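Local structure of 1,4-dihydroxy-2-naphthoyl-CoA hydrolase (Synechocystis sp., 4K00) at residues A[22-30]-A[65-73]; A[89-97]-A[108-116]. The protein catalyses the specific hydrolysis of 1,4-dihydroxy-2-naphthoyl-CoA to 1,4-dihydroxy-2-naphthoate and CoA, a step of phylloquinone (vitamin K1) biosynthesis. All coordinates share one frame; numbering follows the deposited sequence. Where two conformers were deposited one is given.

Contact 1 (22-30 with 65-73) comes first along the chain and is complete before contact 2 (89-97 with 108-116) opens; their centres lie about 18 Å apart. Both reach the same antiparallel sheet of the hotdog fold, in which strands 57-68 and 106-118 are neighbours. Contact 1 sets the start of helix 26-43 against the end of strand 57-68, and contact 2 lies in the hairpin of strands 91-100 and 106-118. They meet directly through a salt bridge between Asp67 and Arg109. Contact 1 lies at the edge where the sheet continues into a second subunit, whereas contact 2 lies inside one subunit, touched by no other chain of the assembly.

Contact 1. Residues A[22-30]-A[65-73]; sequences GVVYFNQFL and SIDFFAPAH
The apolar part of the contact centres on Phe68, whose ring end reaches both Phe26 and Phe29. Its CZ meets Phe26 CB at 3.6 Å, and its CE1 meets Phe29 CD2 at 3.5 Å. The Phe29 and Phe68 rings are inclined at 49°, neither stacked nor edge-to-face. With CG anti to its carbonyl carbon (chi1 -55°), Phe68 directs its ring at the first turn of the helix. An alanine here is likely to leave a gap beside Phe26 CB and Phe29 CD2, both robbed of this apolar neighbour.

Ile66, two residues earlier on the same side of the strand, fills the next place: its CD1 touches Phe29 CB, and its CG2 branch meets Leu30 CG at 3.8 Å, the two side chains running antiparallel, flank to flank. As in the hotdog fold, the long helix 26-43 packs against the concave face of the curved sheet; its first turn runs at 126° to strand 65-68. Strand 57-68 also pairs with a strand of a second subunit, and Leu30 packs on Leu30 of that subunit.

Beyond the strand, the small methyl of Ala72 suits its place: CB touches Val24 CG2 and also meets the edge of the Phe29 ring at CZ. Val23, close to the side chain of Asp19, the predicted active-site residue, rests CG1 on Pro71 CB at 3.8 Å.

Polar contacts join the loops. Val24 N donates to Ala72 O at 2.9 Å, from above the carbonyl plane, and one water bridges Val24 O (2.7 Å) to Ala72 N. Gly22 has a positive phi, at which a CB would run into the preceding carbonyl O; its own O lies 3.2 Å from His73 CD2.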
# COMPACT_ATOMS: atom_id res chain seq x y z
N GLY A 22 5.52 7.85 13.49
CA GLY A 22 4.42 8.70 13.91
C GLY A 22 3.99 9.74 12.87
O GLY A 22 3.17 10.60 13.17
N VAL A 23 4.54 9.65 11.66
CA VAL A 23 4.28 10.65 10.61
C VAL A 23 3.91 9.97 9.29
O VAL A 23 4.03 8.75 9.16
CB VAL A 23 5.51 11.57 10.37
CG1 VAL A 23 5.94 12.28 11.65
CG2 VAL A 23 6.68 10.78 9.78
N VAL A 24 3.45 10.75 8.32
CA VAL A 24 3.16 10.22 6.98
C VAL A 24 4.44 9.66 6.33
O VAL A 24 5.47 10.33 6.29
CB VAL A 24 2.54 11.29 6.06
CG1 VAL A 24 2.45 10.81 4.63
CG2 VAL A 24 1.16 11.69 6.57
N TYR A 25 4.36 8.41 5.89
CA TYR A 25 5.46 7.72 5.19
C TYR A 25 5.73 8.39 3.85
O TYR A 25 4.80 8.79 3.14
CB TYR A 25 5.05 6.26 4.99
CG TYR A 25 6.08 5.34 4.38
CD1 TYR A 25 7.23 4.99 5.07
CD2 TYR A 25 5.87 4.79 3.12
CE1 TYR A 25 8.16 4.12 4.51
CE2 TYR A 25 6.79 3.92 2.55
CZ TYR A 25 7.94 3.59 3.25
OH TYR A 25 8.87 2.72 2.70
N PHE A 26 7.01 8.51 3.49
CA PHE A 26 7.42 9.37 2.38
C PHE A 26 6.64 9.02 1.12
O PHE A 26 6.18 9.90 0.40
CB PHE A 26 8.93 9.26 2.14
CG PHE A 26 9.34 8.04 1.36
CD1 PHE A 26 9.44 6.81 1.98
CD2 PHE A 26 9.64 8.14 0.01
CE1 PHE A 26 9.81 5.69 1.25
CE2 PHE A 26 10.01 7.03 -0.71
CZ PHE A 26 10.09 5.80 -0.09
N ASN A 27 6.46 7.73 0.87
CA ASN A 27 5.91 7.22 -0.37
C ASN A 27 4.42 7.51 -0.48
O ASN A 27 3.86 7.57 -1.58
CB ASN A 27 6.09 5.69 -0.42
CG ASN A 27 6.31 5.18 -1.81
OD1 ASN A 27 6.69 5.93 -2.72
ND2 ASN A 27 6.10 3.89 -1.99
N GLN A 28 3.78 7.67 0.67
CA GLN A 28 2.36 8.01 0.69
C GLN A 28 2.07 9.44 0.19
O GLN A 28 1.03 9.66 -0.43
CB GLN A 28 1.75 7.78 2.08
CG GLN A 28 1.68 6.32 2.50
CD GLN A 28 0.86 5.49 1.54
OE1 GLN A 28 1.37 4.57 0.92
NE2 GLN A 28 -0.42 5.82 1.40
N PHE A 29 2.99 10.38 0.40
CA PHE A 29 2.86 11.69 -0.23
C PHE A 29 2.83 11.57 -1.76
O PHE A 29 2.05 12.27 -2.42
CB PHE A 29 3.99 12.63 0.21
CG PHE A 29 3.85 13.16 1.62
CD1 PHE A 29 2.84 14.04 1.95
CD2 PHE A 29 4.78 12.82 2.59
CE1 PHE A 29 2.73 14.56 3.23
CE2 PHE A 29 4.69 13.34 3.88
CZ PHE A 29 3.66 14.21 4.20
N LEU A 30 3.69 10.73 -2.32
CA LEU A 30 3.70 10.50 -3.76
C LEU A 30 2.41 9.85 -4.23
O LEU A 30 1.92 10.18 -5.32
CB LEU A 30 4.88 9.62 -4.19
CG LEU A 30 6.13 10.34 -4.68
CD1 LEU A 30 7.20 9.33 -5.07
CD2 LEU A 30 5.82 11.29 -5.84
N SER A 65 9.62 12.67 -8.87
CA SER A 65 10.49 13.18 -7.82
C SER A 65 9.68 13.89 -6.77
O SER A 65 8.57 14.37 -7.03
CB SER A 65 11.54 14.13 -8.40
OG SER A 65 10.94 15.35 -8.81
N ILE A 66 10.23 13.96 -5.56
CA ILE A 66 9.56 14.61 -4.44
C ILE A 66 10.58 15.06 -3.41
O ILE A 66 11.53 14.33 -3.12
CB ILE A 66 8.47 13.69 -3.84
CG1 ILE A 66 7.75 14.37 -2.66
CG2 ILE A 66 9.06 12.36 -3.37
CD1 ILE A 66 6.36 13.80 -2.45
N ASP A 67 10.41 16.28 -2.89
CA ASP A 67 11.21 16.77 -1.77
C ASP A 67 10.32 17.04 -0.56
O ASP A 67 9.21 17.57 -0.70
CB ASP A 67 11.92 18.06 -2.14
CG ASP A 67 12.81 17.91 -3.37
OD1 ASP A 67 13.77 17.11 -3.34
OD2 ASP A 67 12.54 18.58 -4.36
N PHE A 68 10.81 16.68 0.62
CA PHE A 68 10.02 16.78 1.85
C PHE A 68 10.58 17.89 2.72
O PHE A 68 11.79 17.96 2.97
CB PHE A 68 10.03 15.44 2.59
CG PHE A 68 9.56 14.29 1.75
CD1 PHE A 68 8.21 14.01 1.62
CD2 PHE A 68 10.48 13.51 1.05
CE1 PHE A 68 7.79 12.97 0.81
CE2 PHE A 68 10.06 12.47 0.24
CZ PHE A 68 8.72 12.19 0.13
N PHE A 69 9.69 18.78 3.17
CA PHE A 69 10.07 19.94 3.94
C PHE A 69 9.62 19.80 5.40
O PHE A 69 10.29 20.26 6.32
CB PHE A 69 9.46 21.20 3.31
CG PHE A 69 9.82 21.39 1.87
CD1 PHE A 69 11.15 21.39 1.48
CD2 PHE A 69 8.85 21.56 0.90
CE1 PHE A 69 11.50 21.56 0.15
CE2 PHE A 69 9.20 21.73 -0.42
CZ PHE A 69 10.52 21.72 -0.80
N ALA A 70 8.47 19.17 5.62
CA ALA A 70 7.90 19.07 6.96
C ALA A 70 6.91 17.91 7.01
O ALA A 70 6.30 17.58 5.99
CB ALA A 70 7.22 20.37 7.33
N PRO A 71 6.75 17.28 8.19
CA PRO A 71 5.93 16.07 8.30
C PRO A 71 4.45 16.37 8.44
O PRO A 71 4.07 17.50 8.75
CB PRO A 71 6.46 15.41 9.57
CG PRO A 71 6.93 16.56 10.42
CD PRO A 71 7.45 17.59 9.45
N ALA A 72 3.62 15.36 8.18
CA ALA A 72 2.22 15.40 8.54
C ALA A 72 1.86 14.21 9.42
O ALA A 72 2.63 13.26 9.53
CB ALA A 72 1.36 15.42 7.28
N HIS A 73 0.70 14.28 10.05
CA HIS A 73 0.27 13.27 11.01
C HIS A 73 -1.14 12.79 10.67
O HIS A 73 -1.87 13.44 9.92
CB HIS A 73 0.30 13.83 12.44
CG HIS A 73 1.63 14.36 12.85
ND1 HIS A 73 2.05 15.64 12.56
CD2 HIS A 73 2.64 13.78 13.54
CE1 HIS A 73 3.27 15.82 13.04
NE2 HIS A 73 3.65 14.71 13.64
O HOH W 1 5.49 12.93 7.12

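Contact 2. Residues A[89-97]-A[108-116]; sequences AHRFCCDYE and ARAQTHHVC
Strands 91-97 and 108-115 run antiparallel, their axes 4.7 Å apart at closest and their directions at 168°. Phe92 with His114, Cys94 with Thr112 and Tyr96 with Ala110 are hydrogen-bonded pairs, each joined by two N-H to O bonds, such as Cys94 N to Thr112 O at 2.8 Å. Cys116 N to His90 O extends the ladder by one further bond. Non-hydrogen-bonded pairs lie between them.

On the sheet face carrying Phe92, Tyr96 and His114, a polar chain runs through an otherwise largely apolar layer. Tyr96 OH and Thr112 OG1 are hydrogen-bonded at 2.7 Å, and the same OG1 is bonded to His114 NE2 at 2.8 Å, so one buried hydroxyl links two rings and limits their rotation. Thr112 can do this because its OG1 sits between the backbone N and the carbonyl carbon (chi1 59°), leaving CG2 beside the tyrosine. The Phe92 and His114 rings are nearly parallel but offset so far that they hardly overlap; His114 CB lies over the Phe92 face, 3.7 Å from its centroid, in a CH-pi contact. Ala110 is small enough to leave room for Tyr96 beside it.

The other face is more polar. The aliphatic part of Arg91 lies against Val115, CG to CG1 at 3.9 Å. Asp95 and Gln111 extend alongside each other, pointing the same way, and Gln111 NE2 donates to the syn side of Asp95 OD1 at 2.7 Å, with carboxylate and amide planes 77° apart.

Tyr96 and His114 also meet Tyr37 of helix 26-43, which packs on the face of the curled antiparallel sheet that carries Tyr96 and His114, as in the hotdog fold, to which this beta hairpin contributes two adjacent strands.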
# COMPACT_ATOMS: atom_id res chain seq x y z
N ALA A 89 4.96 16.26 -27.81
CA ALA A 89 3.80 15.64 -28.44
C ALA A 89 3.32 14.47 -27.59
O ALA A 89 2.15 14.13 -27.59
CB ALA A 89 4.14 15.17 -29.85
N HIS A 90 4.25 13.84 -26.86
CA HIS A 90 3.97 12.54 -26.29
C HIS A 90 4.11 12.54 -24.77
O HIS A 90 3.89 11.51 -24.14
CB HIS A 90 4.88 11.48 -26.91
CG HIS A 90 6.34 11.71 -26.67
ND1 HIS A 90 7.16 12.30 -27.60
CD2 HIS A 90 7.12 11.42 -25.61
CE1 HIS A 90 8.39 12.38 -27.12
NE2 HIS A 90 8.39 11.85 -25.91
N ARG A 91 4.47 13.68 -24.19
CA ARG A 91 4.82 13.76 -22.77
C ARG A 91 4.11 14.94 -22.09
O ARG A 91 4.05 16.04 -22.63
CB ARG A 91 6.33 13.91 -22.60
CG ARG A 91 6.81 13.87 -21.16
CD ARG A 91 8.31 13.61 -21.03
NE ARG A 91 9.12 14.62 -21.70
CZ ARG A 91 9.61 15.69 -21.10
NH1 ARG A 91 9.37 15.90 -19.81
NH2 ARG A 91 10.34 16.57 -21.79
N PHE A 92 3.61 14.70 -20.89
CA PHE A 92 3.19 15.79 -20.03
C PHE A 92 3.78 15.70 -18.64
O PHE A 92 4.25 14.63 -18.21
CB PHE A 92 1.66 15.94 -19.98
CG PHE A 92 0.93 14.77 -19.37
CD1 PHE A 92 0.66 14.75 -18.00
CD2 PHE A 92 0.46 13.73 -20.15
CE1 PHE A 92 -0.03 13.69 -17.43
CE2 PHE A 92 -0.23 12.67 -19.59
CZ PHE A 92 -0.49 12.66 -18.22
N CYS A 93 3.73 16.81 -17.92
CA CYS A 93 4.42 16.94 -16.64
C CYS A 93 3.51 17.55 -15.59
O CYS A 93 3.00 18.66 -15.77
CB CYS A 93 5.65 17.83 -16.79
SG CYS A 93 6.81 17.26 -18.04
N CYS A 94 3.32 16.82 -14.49
CA CYS A 94 2.54 17.29 -13.35
C CYS A 94 3.46 17.84 -12.26
O CYS A 94 4.45 17.20 -11.90
CB CYS A 94 1.73 16.13 -12.78
SG CYS A 94 0.49 15.44 -13.90
N ASP A 95 3.11 19.01 -11.75
CA ASP A 95 3.84 19.67 -10.65
C ASP A 95 2.92 19.80 -9.47
O ASP A 95 1.79 20.27 -9.61
CB ASP A 95 4.25 21.09 -11.05
CG ASP A 95 5.60 21.14 -11.68
OD1 ASP A 95 6.60 21.08 -10.93
OD2 ASP A 95 5.65 21.26 -12.92
N TYR A 96 3.39 19.39 -8.29
CA TYR A 96 2.53 19.29 -7.12
C TYR A 96 3.14 20.08 -5.98
O TYR A 96 4.35 20.05 -5.78
CB TYR A 96 2.37 17.84 -6.66
CG TYR A 96 2.02 16.82 -7.72
CD1 TYR A 96 3.01 16.21 -8.49
CD2 TYR A 96 0.71 16.41 -7.90
CE1 TYR A 96 2.68 15.26 -9.44
CE2 TYR A 96 0.37 15.45 -8.83
CZ TYR A 96 1.36 14.87 -9.60
OH TYR A 96 1.03 13.91 -10.53
N GLU A 97 2.30 20.75 -5.22
CA GLU A 97 2.66 21.19 -3.87
C GLU A 97 1.68 20.62 -2.87
O GLU A 97 0.47 20.69 -3.11
CB GLU A 97 2.62 22.71 -3.75
CG GLU A 97 3.57 23.45 -4.65
CD GLU A 97 3.78 24.89 -4.20
OE1 GLU A 97 2.80 25.53 -3.79
OE2 GLU A 97 4.93 25.36 -4.23
N ALA A 108 5.65 19.42 1.09
CA ALA A 108 6.38 18.72 0.03
C ALA A 108 6.10 19.35 -1.32
O ALA A 108 5.04 19.93 -1.54
CB ALA A 108 6.01 17.24 -0.00
N ARG A 109 7.06 19.24 -2.23
CA ARG A 109 6.85 19.53 -3.65
C ARG A 109 7.23 18.27 -4.45
O ARG A 109 8.08 17.49 -4.02
CB ARG A 109 7.72 20.70 -4.11
CG ARG A 109 9.21 20.36 -4.20
CD ARG A 109 10.07 21.51 -4.70
NE ARG A 109 11.48 21.14 -4.70
CZ ARG A 109 12.47 21.92 -5.11
NH1 ARG A 109 12.22 23.14 -5.55
NH2 ARG A 109 13.72 21.47 -5.08
N ALA A 110 6.59 18.08 -5.59
CA ALA A 110 6.84 16.88 -6.39
C ALA A 110 6.59 17.14 -7.88
O ALA A 110 5.96 18.14 -8.26
CB ALA A 110 5.96 15.72 -5.91
N GLN A 111 7.10 16.23 -8.71
CA GLN A 111 6.83 16.21 -10.14
C GLN A 111 6.63 14.77 -10.58
O GLN A 111 7.28 13.87 -10.05
CB GLN A 111 7.99 16.81 -10.91
CG GLN A 111 8.13 18.31 -10.75
CD GLN A 111 9.09 18.91 -11.77
OE1 GLN A 111 9.91 18.21 -12.37
NE2 GLN A 111 9.00 20.23 -11.96
N THR A 112 5.70 14.56 -11.50
CA THR A 112 5.62 13.29 -12.24
C THR A 112 5.55 13.58 -13.74
O THR A 112 4.92 14.54 -14.15
CB THR A 112 4.41 12.44 -11.80
OG1 THR A 112 3.19 13.16 -11.99
CG2 THR A 112 4.52 12.03 -10.33
N HIS A 113 6.23 12.77 -14.55
CA HIS A 113 6.19 12.88 -16.00
C HIS A 113 5.57 11.61 -16.56
O HIS A 113 5.85 10.49 -16.07
CB HIS A 113 7.60 13.01 -16.61
CG HIS A 113 8.38 14.19 -16.14
ND1 HIS A 113 7.91 15.10 -15.22
CD2 HIS A 113 9.63 14.60 -16.46
CE1 HIS A 113 8.83 16.02 -15.00
NE2 HIS A 113 9.88 15.74 -15.75
N HIS A 114 4.78 11.78 -17.59
CA HIS A 114 3.95 10.72 -18.15
C HIS A 114 4.08 10.77 -19.66
O HIS A 114 4.09 11.86 -20.27
CB HIS A 114 2.47 10.95 -17.79
CG HIS A 114 2.23 11.25 -16.34
ND1 HIS A 114 1.53 10.39 -15.52
CD2 HIS A 114 2.57 12.31 -15.58
CE1 HIS A 114 1.45 10.92 -14.31
NE2 HIS A 114 2.09 12.08 -14.31
N VAL A 115 4.15 9.60 -20.28
CA VAL A 115 4.26 9.55 -21.71
C VAL A 115 3.23 8.60 -22.29
O VAL A 115 2.82 7.64 -21.65
CB VAL A 115 5.66 9.13 -22.18
CG1 VAL A 115 6.72 10.04 -21.58
CG2 VAL A 115 5.91 7.67 -21.82
N CYS A 116 2.81 8.91 -23.50
CA CYS A 116 1.91 8.03 -24.22
C CYS A 116 2.72 7.14 -25.14
O CYS A 116 3.52 7.64 -25.93
CB CYS A 116 0.91 8.85 -25.01
SG CYS A 116 -0.29 7.87 -25.92